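Local coordinates for NAD-dependent aldehyde dehydrogenase (Burkholderia multivorans, PDB 5UJU), which probably catalyses the NAD-dependent oxidation of aldehydes to the corresponding carboxylic acids, at residues A[21-26]-A[32-37]; A[168-173]-A[543-548]; A[125-130]-A[162-167]. One frame throughout, in Å; residues are numbered along the deposited sequence.

Contact 1: A[21-26]-A[32-37]; sequences LKRALA and GYWSPF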
loop_
_atom_site.group_PDB
_atom_site.type_symbol
_atom_site.label_atom_id
_atom_site.label_comp_id
_atom_site.label_asym_id
_atom_site.label_seq_id
_atom_site.Cartn_x
_atom_site.Cartn_y
_atom_site.Cartn_z
ATOM N N LEU A 21 -1.125 24.323 -3.517
ATOM C CA LEU A 21 -1.638 22.971 -3.317
ATOM C C LEU A 21 -2.631 22.592 -4.407
ATOM O O LEU A 21 -2.551 21.497 -4.985
ATOM C CB LEU A 21 -2.304 22.877 -1.943
ATOM C CG LEU A 21 -2.905 21.525 -1.579
ATOM C CD1 LEU A 21 -1.799 20.470 -1.557
ATOM C CD2 LEU A 21 -3.567 21.631 -0.222
ATOM N N LYS A 22 -3.576 23.488 -4.698
ATOM C CA LYS A 22 -4.574 23.211 -5.727
ATOM C C LYS A 22 -3.920 22.999 -7.090
ATOM O O LYS A 22 -4.320 22.111 -7.851
ATOM C CB LYS A 22 -5.588 24.351 -5.780
ATOM N N ARG A 23 -2.914 23.812 -7.415
ATOM C CA ARG A 23 -2.209 23.657 -8.682
ATOM C C ARG A 23 -1.413 22.358 -8.718
ATOM O O ARG A 23 -1.293 21.724 -9.773
ATOM C CB ARG A 23 -1.307 24.866 -8.916
ATOM C CG ARG A 23 -0.610 24.881 -10.258
ATOM C CD ARG A 23 -1.575 25.025 -11.431
ATOM N NE ARG A 23 -0.903 24.831 -12.718
ATOM C CZ ARG A 23 -0.689 23.648 -13.290
ATOM N NH1 ARG A 23 -1.097 22.535 -12.691
ATOM N NH2 ARG A 23 -0.062 23.581 -14.461
ATOM N N ALA A 24 -0.853 21.941 -7.576
ATOM C CA ALA A 24 -0.124 20.680 -7.553
ATOM C C ALA A 24 -1.065 19.493 -7.737
ATOM O O ALA A 24 -0.710 18.515 -8.408
ATOM C CB ALA A 24 0.680 20.552 -6.262
ATOM N N LEU A 25 -2.261 19.551 -7.140
ATOM C CA LEU A 25 -3.272 18.521 -7.376
ATOM C C LEU A 25 -3.620 18.419 -8.856
ATOM O O LEU A 25 -3.719 17.314 -9.410
ATOM C CB LEU A 25 -4.543 18.808 -6.574
ATOM C CG LEU A 25 -4.644 18.415 -5.106
ATOM C CD1 LEU A 25 -5.979 18.913 -4.546
ATOM C CD2 LEU A 25 -4.494 16.919 -4.920
ATOM N N ALA A 26 -3.848 19.563 -9.505
ATOM C CA ALA A 26 -4.132 19.541 -10.938
ATOM C C ALA A 26 -2.949 18.993 -11.729
ATOM O O ALA A 26 -3.144 18.310 -12.745
ATOM C CB ALA A 26 -4.495 20.941 -11.433
ATOM N N GLY A 32 1.278 17.241 -17.400
ATOM C CA GLY A 32 2.095 18.132 -18.199
ATOM C C GLY A 32 3.260 18.668 -17.379
ATOM O O GLY A 32 3.597 18.138 -16.313
ATOM N N TYR A 33 3.899 19.730 -17.890
ATOM C CA TYR A 33 5.020 20.355 -17.188
ATOM C C TYR A 33 4.525 21.384 -16.172
ATOM O O TYR A 33 3.730 22.266 -16.511
ATOM C CB TYR A 33 6.003 21.044 -18.144
ATOM C CG TYR A 33 7.046 21.799 -17.339
ATOM C CD1 TYR A 33 7.990 21.106 -16.586
ATOM C CD2 TYR A 33 7.039 23.193 -17.262
ATOM C CE1 TYR A 33 8.925 21.769 -15.808
ATOM C CE2 TYR A 33 7.977 23.873 -16.478
ATOM C CZ TYR A 33 8.914 23.150 -15.750
ATOM O OH TYR A 33 9.855 23.787 -14.967
ATOM N N TRP A 34 5.032 21.293 -14.943
ATOM C CA TRP A 34 4.756 22.296 -13.921
ATOM C C TRP A 34 5.748 22.146 -12.775
ATOM O O TRP A 34 6.130 21.029 -12.415
ATOM C CB TRP A 34 3.324 22.195 -13.377
ATOM C CG TRP A 34 3.016 23.237 -12.330
ATOM C CD1 TRP A 34 2.780 24.574 -12.535
ATOM C CD2 TRP A 34 2.953 23.031 -10.915
ATOM N NE1 TRP A 34 2.552 25.202 -11.331
ATOM C CE2 TRP A 34 2.650 24.280 -10.322
ATOM C CE3 TRP A 34 3.108 21.912 -10.089
ATOM C CZ2 TRP A 34 2.506 24.439 -8.946
ATOM C CZ3 TRP A 34 2.958 22.067 -8.723
ATOM C CH2 TRP A 34 2.659 23.325 -8.162
ATOM N N SER A 35 6.158 23.287 -12.210
ATOM C CA SER A 35 7.031 23.369 -11.044
ATOM C C SER A 35 6.879 24.728 -10.380
ATOM O O SER A 35 7.068 25.756 -11.039
ATOM C CB SER A 35 8.499 23.159 -11.414
ATOM O OG SER A 35 9.322 23.443 -10.289
ATOM N N PRO A 36 6.560 24.782 -9.083
ATOM C CA PRO A 36 6.482 26.079 -8.400
ATOM C C PRO A 36 7.830 26.604 -7.947
ATOM O O PRO A 36 7.895 27.730 -7.432
ATOM C CB PRO A 36 5.592 25.775 -7.191
ATOM C CG PRO A 36 5.972 24.367 -6.845
ATOM C CD PRO A 36 6.255 23.666 -8.168
ATOM N N PHE A 37 8.900 25.824 -8.101
ATOM C CA PHE A 37 10.217 26.198 -7.605
ATOM C C PHE A 37 11.137 26.410 -8.802
ATOM O O PHE A 37 11.362 25.485 -9.589
ATOM C CB PHE A 37 10.753 25.129 -6.652
ATOM C CG PHE A 37 9.829 24.843 -5.468
ATOM C CD1 PHE A 37 9.532 25.830 -4.536
ATOM C CD2 PHE A 37 9.274 23.577 -5.292
ATOM C CE1 PHE A 37 8.685 25.571 -3.449
ATOM C CE2 PHE A 37 8.430 23.300 -4.210
ATOM C CZ PHE A 37 8.133 24.295 -3.286
#
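Arg-23 lays its guanidinium over the five-membered ring of the Trp-34 indole. CZ of Arg-23 stands 3.9 Å from the centroid of that ring and 23° off its normal, which identifies a cation-pi pair, and the two planes differ by 28°, so the stack is slightly splayed. Within it, NH2 of Arg-23 comes to 3.6 Å from CD1 of Trp-34. The aliphatic stem uses the same face: CG of Arg-23 sits 3.3 Å from CE2 of Trp-34, one of the two fusion atoms, while CB of Arg-23 lies 3.8 Å from CZ2 of Trp-34. With CG anti to the backbone N (chi1 -175°) and a bend at the next bond, the arginine travels from the benzene part of the indole toward the pyrrole part, opposite to the direction in which the tryptophan leaves its own backbone. This pairing joins helix 18-30, near the N-terminus, to the loop that follows it, in which the chain doubles back and lays Trp-34 on that helix. The next residue, Ala-24, approaches the benzene ring obliquely with its CA, 3.6 Å from CZ3 of Trp-34, and CB of Ala-24 is 3.7 Å from the same atom. The opposite indole face receives Pro-36, whose CD lies 3.6 Å above the ring plane of Trp-34, so the indole is sandwiched between the arginine chain and the proline. Phe-528 adds an edge-to-face ring contact to Trp-34. Tyr-33, just before Trp-34 in sequence, reaches the dimer interface, where its ring meets Trp-184 of the second subunit.

Contact 2: A[168-173]-A[543-548]; sequences VAYAWD and ALADAA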
loop_
_atom_site.group_PDB
_atom_site.type_symbol
_atom_site.label_atom_id
_atom_site.label_comp_id
_atom_site.label_asym_id
_atom_site.label_seq_id
_atom_site.Cartn_x
_atom_site.Cartn_y
_atom_site.Cartn_z
ATOM N N VAL A 168 3.427 15.566 -1.063
ATOM C CA VAL A 168 2.396 16.226 -0.264
ATOM C C VAL A 168 1.081 16.264 -1.030
ATOM O O VAL A 168 0.006 16.021 -0.465
ATOM C CB VAL A 168 2.856 17.641 0.138
ATOM C CG1 VAL A 168 1.718 18.409 0.796
ATOM C CG2 VAL A 168 4.054 17.569 1.070
ATOM N N ALA A 169 1.150 16.529 -2.341
ATOM C CA ALA A 169 -0.059 16.610 -3.154
ATOM C C ALA A 169 -0.775 15.263 -3.228
ATOM O O ALA A 169 -2.005 15.203 -3.112
ATOM C CB ALA A 169 0.285 17.118 -4.562
ATOM N N TYR A 170 -0.026 14.174 -3.435
ATOM C CA TYR A 170 -0.635 12.842 -3.421
ATOM C C TYR A 170 -1.263 12.527 -2.061
ATOM O O TYR A 170 -2.355 11.954 -1.995
ATOM C CB TYR A 170 0.400 11.778 -3.785
ATOM C CG TYR A 170 0.514 11.566 -5.282
ATOM C CD1 TYR A 170 1.499 12.207 -6.023
ATOM C CD2 TYR A 170 -0.406 10.776 -5.954
ATOM C CE1 TYR A 170 1.592 12.022 -7.412
ATOM C CE2 TYR A 170 -0.327 10.587 -7.329
ATOM C CZ TYR A 170 0.670 11.215 -8.045
ATOM O OH TYR A 170 0.725 11.028 -9.388
ATOM N N ALA A 171 -0.571 12.866 -0.968
ATOM C CA ALA A 171 -1.134 12.663 0.367
ATOM C C ALA A 171 -2.455 13.405 0.512
ATOM O O ALA A 171 -3.480 12.805 0.840
ATOM C CB ALA A 171 -0.142 13.117 1.439
ATOM N N TRP A 172 -2.450 14.711 0.235
ATOM C CA TRP A 172 -3.679 15.498 0.319
ATOM C C TRP A 172 -4.756 14.936 -0.614
ATOM O O TRP A 172 -5.941 14.909 -0.263
ATOM C CB TRP A 172 -3.372 16.964 -0.006
ATOM C CG TRP A 172 -4.587 17.852 -0.111
ATOM C CD1 TRP A 172 -4.984 18.593 -1.188
ATOM C CD2 TRP A 172 -5.575 18.063 0.907
ATOM N NE1 TRP A 172 -6.156 19.265 -0.898
ATOM C CE2 TRP A 172 -6.535 18.956 0.382
ATOM C CE3 TRP A 172 -5.732 17.595 2.219
ATOM C CZ2 TRP A 172 -7.638 19.388 1.121
ATOM C CZ3 TRP A 172 -6.837 18.019 2.952
ATOM C CH2 TRP A 172 -7.776 18.904 2.395
ATOM N N ASP A 173 -4.359 14.442 -1.793
ATOM C CA ASP A 173 -5.332 13.883 -2.728
ATOM C C ASP A 173 -6.137 12.743 -2.095
ATOM O O ASP A 173 -7.342 12.621 -2.330
ATOM C CB ASP A 173 -4.607 13.394 -3.980
ATOM C CG ASP A 173 -5.540 13.193 -5.167
ATOM O OD1 ASP A 173 -6.593 13.857 -5.246
ATOM O OD2 ASP A 173 -5.199 12.369 -6.032
ATOM N N ALA A 543 6.829 3.568 -6.348
ATOM C CA ALA A 543 7.033 4.614 -7.339
ATOM C C ALA A 543 6.981 5.988 -6.688
ATOM O O ALA A 543 6.152 6.236 -5.805
ATOM C CB ALA A 543 5.971 4.561 -8.435
ATOM N N LEU A 544 7.844 6.886 -7.162
ATOM C CA LEU A 544 7.838 8.297 -6.776
ATOM C C LEU A 544 7.156 9.084 -7.892
ATOM O O LEU A 544 7.732 9.257 -8.971
ATOM C CB LEU A 544 9.258 8.815 -6.561
ATOM C CG LEU A 544 10.219 8.196 -5.552
ATOM C CD1 LEU A 544 11.587 8.899 -5.641
ATOM C CD2 LEU A 544 9.649 8.272 -4.129
ATOM N N ALA A 545 5.910 9.513 -7.672
ATOM C CA ALA A 545 5.081 9.138 -6.529
ATOM C C ALA A 545 3.685 8.816 -7.065
ATOM O O ALA A 545 3.312 9.279 -8.148
ATOM C CB ALA A 545 5.022 10.257 -5.492
ATOM N N ASP A 546 2.923 8.006 -6.334
ATOM C CA ASP A 546 1.570 7.646 -6.744
ATOM C C ASP A 546 0.719 7.427 -5.496
ATOM O O ASP A 546 1.173 7.649 -4.364
ATOM C CB ASP A 546 1.578 6.406 -7.650
ATOM C CG ASP A 546 2.165 5.166 -6.963
ATOM O OD1 ASP A 546 2.495 5.201 -5.753
ATOM O OD2 ASP A 546 2.294 4.135 -7.643
ATOM N N ALA A 547 -0.519 6.969 -5.712
ATOM C CA ALA A 547 -1.439 6.758 -4.597
ATOM C C ALA A 547 -0.905 5.720 -3.624
ATOM O O ALA A 547 -1.011 5.896 -2.408
ATOM C CB ALA A 547 -2.819 6.353 -5.115
ATOM N N ALA A 548 -0.347 4.620 -4.134
ATOM C CA ALA A 548 0.163 3.592 -3.238
ATOM C C ALA A 548 1.300 4.128 -2.379
ATOM O O ALA A 548 1.538 3.620 -1.281
ATOM C CB ALA A 548 0.639 2.370 -4.030
HETATM O O HOH W 1 3.925 11.079 -9.988
#
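The N-cap of the short, weakly bonded helix 547-550, together with the loop that leads into it, rests on helix 158-175 through the ring of Tyr-170. Asp-546 holds the cap position: OD1 accepts from the backbone N of Phe-549, while OD2 forms a salt bridge to Arg-555 of the second subunit, so this carboxylate is turned to other partners and the residue meets Tyr-170 through its backbone. CA of Asp-546 lies over the tyrosine face, 3.9 Å from the ring centroid and 24° off the normal, the geometry of a CH-pi contact; its nearest ring atom is CE2 of Tyr-170, at 3.5 Å. The same face also carries Ala-545, preceded by a cis peptide bond. O of Ala-545 stands 3.3 Å from CZ of Tyr-170, and CB of Ala-545 lies more loosely, 4.1 Å from CD1 of Tyr-170. One water spans the polar ends, donating to O of Ala-545 at 2.6 Å and, over a longer 3.3 Å, hydrogen-bonded to OH of Tyr-170. Arg-31 gives that hydroxyl a further, weak bond through NH1, and Ile-28 and Phe-531 pack on the tyrosine. Dispersion and CH-pi attraction are thus spread over the ring of this buried contact, and the water gives the two segments a bridging polar link, with its shorter bond on the carbonyl side.

Contact 3: A[125-130]-A[162-167]; sequences EILARL and DRALEA
OE2 of Glu-125 is gripped chiefly by Arg-129, one helical turn further on in helix 97-132. NE of Arg-129 donates to OE2 of Glu-125 at 2.8 Å with an N-H...O angle of 162°; the acceptor uses its anti lone pair and lies nearly in the guanidinium plane, at the edge. A weak second bond comes from NH2 of Arg-129. The other oxygen, OE1, is held by Lys-16 and His-17, and NH2 of Arg-129 also pairs with Glu-260. Helix 158-175 has an internal salt bridge of its own, in which NH1 of Arg-163 donates to OE1 of Glu-166 at 2.9 Å; that oxygen uses its syn lone pair and stands 23° out of the guanidinium plane. Between the two segments no hydrogen bond forms; the side chains meet through carbon atoms. Leu-127, with CG anti to its carbonyl carbon (chi1 -68°), directs both methyls at the neighbour: CD2 of Leu-127 meets CB of Ala-164 at 3.5 Å, and CD1 of Leu-127 settles against the next residue, 3.6 Å from N of Leu-165 and 3.9 Å from CB of Leu-165. The small side chain of Ala-164 is consistent with the close approach of the backbones, CA of Leu-127 lying 7.3 Å from CA of Leu-165, and Phe-226 of helix 217-230 packs on both Leu-127 and Ala-164. The charges are probably balanced largely by these salt bridges, leaving the buried seam to aliphatic groups and helix backbone, where dispersion and the exclusion of water probably supply the attraction.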
loop_
_atom_site.group_PDB
_atom_site.type_symbol
_atom_site.label_atom_id
_atom_site.label_comp_id
_atom_site.label_asym_id
_atom_site.label_seq_id
_atom_site.Cartn_x
_atom_site.Cartn_y
_atom_site.Cartn_z
ATOM N N GLU A 125 4.798 25.001 4.123
ATOM C CA GLU A 125 5.612 26.096 4.632
ATOM C C GLU A 125 7.074 25.690 4.741
ATOM O O GLU A 125 7.967 26.482 4.413
ATOM C CB GLU A 125 5.067 26.568 5.981
ATOM C CG GLU A 125 5.926 27.614 6.683
ATOM C CD GLU A 125 5.993 28.958 5.963
ATOM O OE1 GLU A 125 5.111 29.260 5.126
ATOM O OE2 GLU A 125 6.942 29.721 6.251
ATOM N N ILE A 126 7.342 24.470 5.215
ATOM C CA ILE A 126 8.716 23.980 5.243
ATOM C C ILE A 126 9.318 24.036 3.837
ATOM O O ILE A 126 10.438 24.521 3.644
ATOM C CB ILE A 126 8.778 22.556 5.823
ATOM C CG1 ILE A 126 8.352 22.539 7.305
ATOM C CG2 ILE A 126 10.178 21.948 5.590
ATOM C CD1 ILE A 126 8.137 21.140 7.870
ATOM N N LEU A 127 8.563 23.567 2.831
ATOM C CA LEU A 127 9.055 23.568 1.446
ATOM C C LEU A 127 9.361 24.979 0.953
ATOM O O LEU A 127 10.360 25.198 0.255
ATOM C CB LEU A 127 8.046 22.877 0.523
ATOM C CG LEU A 127 7.938 21.367 0.784
ATOM C CD1 LEU A 127 6.960 20.685 -0.157
ATOM C CD2 LEU A 127 9.314 20.769 0.643
ATOM N N ALA A 128 8.515 25.950 1.309
ATOM C CA ALA A 128 8.782 27.330 0.928
ATOM C C ALA A 128 10.109 27.799 1.503
ATOM O O ALA A 128 10.903 28.441 0.809
ATOM C CB ALA A 128 7.639 28.237 1.405
ATOM N N ARG A 129 10.381 27.459 2.766
ATOM C CA ARG A 129 11.626 27.887 3.392
ATOM C C ARG A 129 12.817 27.110 2.843
ATOM O O ARG A 129 13.919 27.656 2.729
ATOM C CB ARG A 129 11.528 27.733 4.907
ATOM C CG ARG A 129 10.364 28.523 5.515
ATOM C CD ARG A 129 10.541 28.770 7.004
ATOM N NE ARG A 129 9.353 29.397 7.584
ATOM C CZ ARG A 129 9.216 29.695 8.871
ATOM N NH1 ARG A 129 10.201 29.436 9.731
ATOM N NH2 ARG A 129 8.096 30.255 9.297
ATOM N N LEU A 130 12.627 25.838 2.523
ATOM C CA LEU A 130 13.714 25.096 1.901
ATOM C C LEU A 130 14.101 25.729 0.571
ATOM O O LEU A 130 15.291 25.888 0.280
ATOM C CB LEU A 130 13.316 23.637 1.719
ATOM C CG LEU A 130 13.141 22.794 2.985
ATOM C CD1 LEU A 130 12.624 21.420 2.591
ATOM C CD2 LEU A 130 14.464 22.673 3.712
ATOM N N ASP A 162 10.389 20.006 -5.620
ATOM C CA ASP A 162 9.313 19.526 -6.492
ATOM C C ASP A 162 8.811 18.148 -6.057
ATOM O O ASP A 162 7.603 17.916 -5.938
ATOM C CB ASP A 162 9.793 19.456 -7.946
ATOM C CG ASP A 162 9.897 20.811 -8.615
ATOM O OD1 ASP A 162 9.254 21.774 -8.149
ATOM O OD2 ASP A 162 10.638 20.903 -9.626
ATOM N N ARG A 163 9.734 17.208 -5.846
ATOM C CA ARG A 163 9.347 15.841 -5.497
ATOM C C ARG A 163 8.725 15.779 -4.109
ATOM O O ARG A 163 7.836 14.957 -3.855
ATOM C CB ARG A 163 10.561 14.903 -5.589
ATOM C CG ARG A 163 11.016 14.568 -7.029
ATOM C CD ARG A 163 9.989 13.692 -7.755
ATOM N NE ARG A 163 10.389 13.370 -9.134
ATOM C CZ ARG A 163 9.693 12.589 -9.966
ATOM N NH1 ARG A 163 8.539 12.045 -9.582
ATOM N NH2 ARG A 163 10.146 12.354 -11.198
ATOM N N ALA A 164 9.214 16.604 -3.181
ATOM C CA ALA A 164 8.559 16.710 -1.879
ATOM C C ALA A 164 7.130 17.220 -2.038
ATOM O O ALA A 164 6.186 16.639 -1.497
ATOM C CB ALA A 164 9.371 17.625 -0.958
ATOM N N LEU A 165 6.951 18.279 -2.832
ATOM C CA LEU A 165 5.622 18.851 -3.024
ATOM C C LEU A 165 4.690 17.861 -3.710
ATOM O O LEU A 165 3.500 17.771 -3.377
ATOM C CB LEU A 165 5.732 20.126 -3.860
ATOM C CG LEU A 165 4.384 20.821 -4.097
ATOM C CD1 LEU A 165 3.975 21.576 -2.879
ATOM C CD2 LEU A 165 4.421 21.740 -5.289
ATOM N N GLU A 166 5.228 17.097 -4.661
ATOM C CA GLU A 166 4.476 16.020 -5.291
ATOM C C GLU A 166 3.965 15.020 -4.263
ATOM O O GLU A 166 2.800 14.607 -4.305
ATOM C CB GLU A 166 5.366 15.332 -6.328
ATOM C CG GLU A 166 4.701 14.210 -7.072
ATOM C CD GLU A 166 5.655 13.582 -8.079
ATOM O OE1 GLU A 166 6.757 13.167 -7.659
ATOM O OE2 GLU A 166 5.300 13.516 -9.269
ATOM N N ALA A 167 4.828 14.615 -3.327
ATOM C CA ALA A 167 4.410 13.680 -2.290
ATOM C C ALA A 167 3.307 14.279 -1.411
ATOM O O ALA A 167 2.352 13.584 -1.046
ATOM C CB ALA A 167 5.615 13.270 -1.448
#

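Overall arrangement
Helix 158-175 ties the three together: it supplies one segment to contact 2 and one to contact 3, and the helix and loop of contact 1 lie against it. Centres are about 12 Å apart for contacts 1 and 3 and about 13 Å for the other two pairs. Trp-172 receives Leu-21 and Leu-25, with CD2 of Leu-21 3.5 Å from CD1 of Trp-172. Toward contact 3, OG of Ser-35 probably hydrogen-bonds OD1 of Asp-162 at 2.7 Å. Contacts 2 and 3 meet where NH1 of Arg-163 lies 3.0 Å from O of Leu-544. Contacts 1 and 2 both touch the second subunit, whereas contact 3 does not. None includes the sodium-site residues Gly-348 and Gly-458.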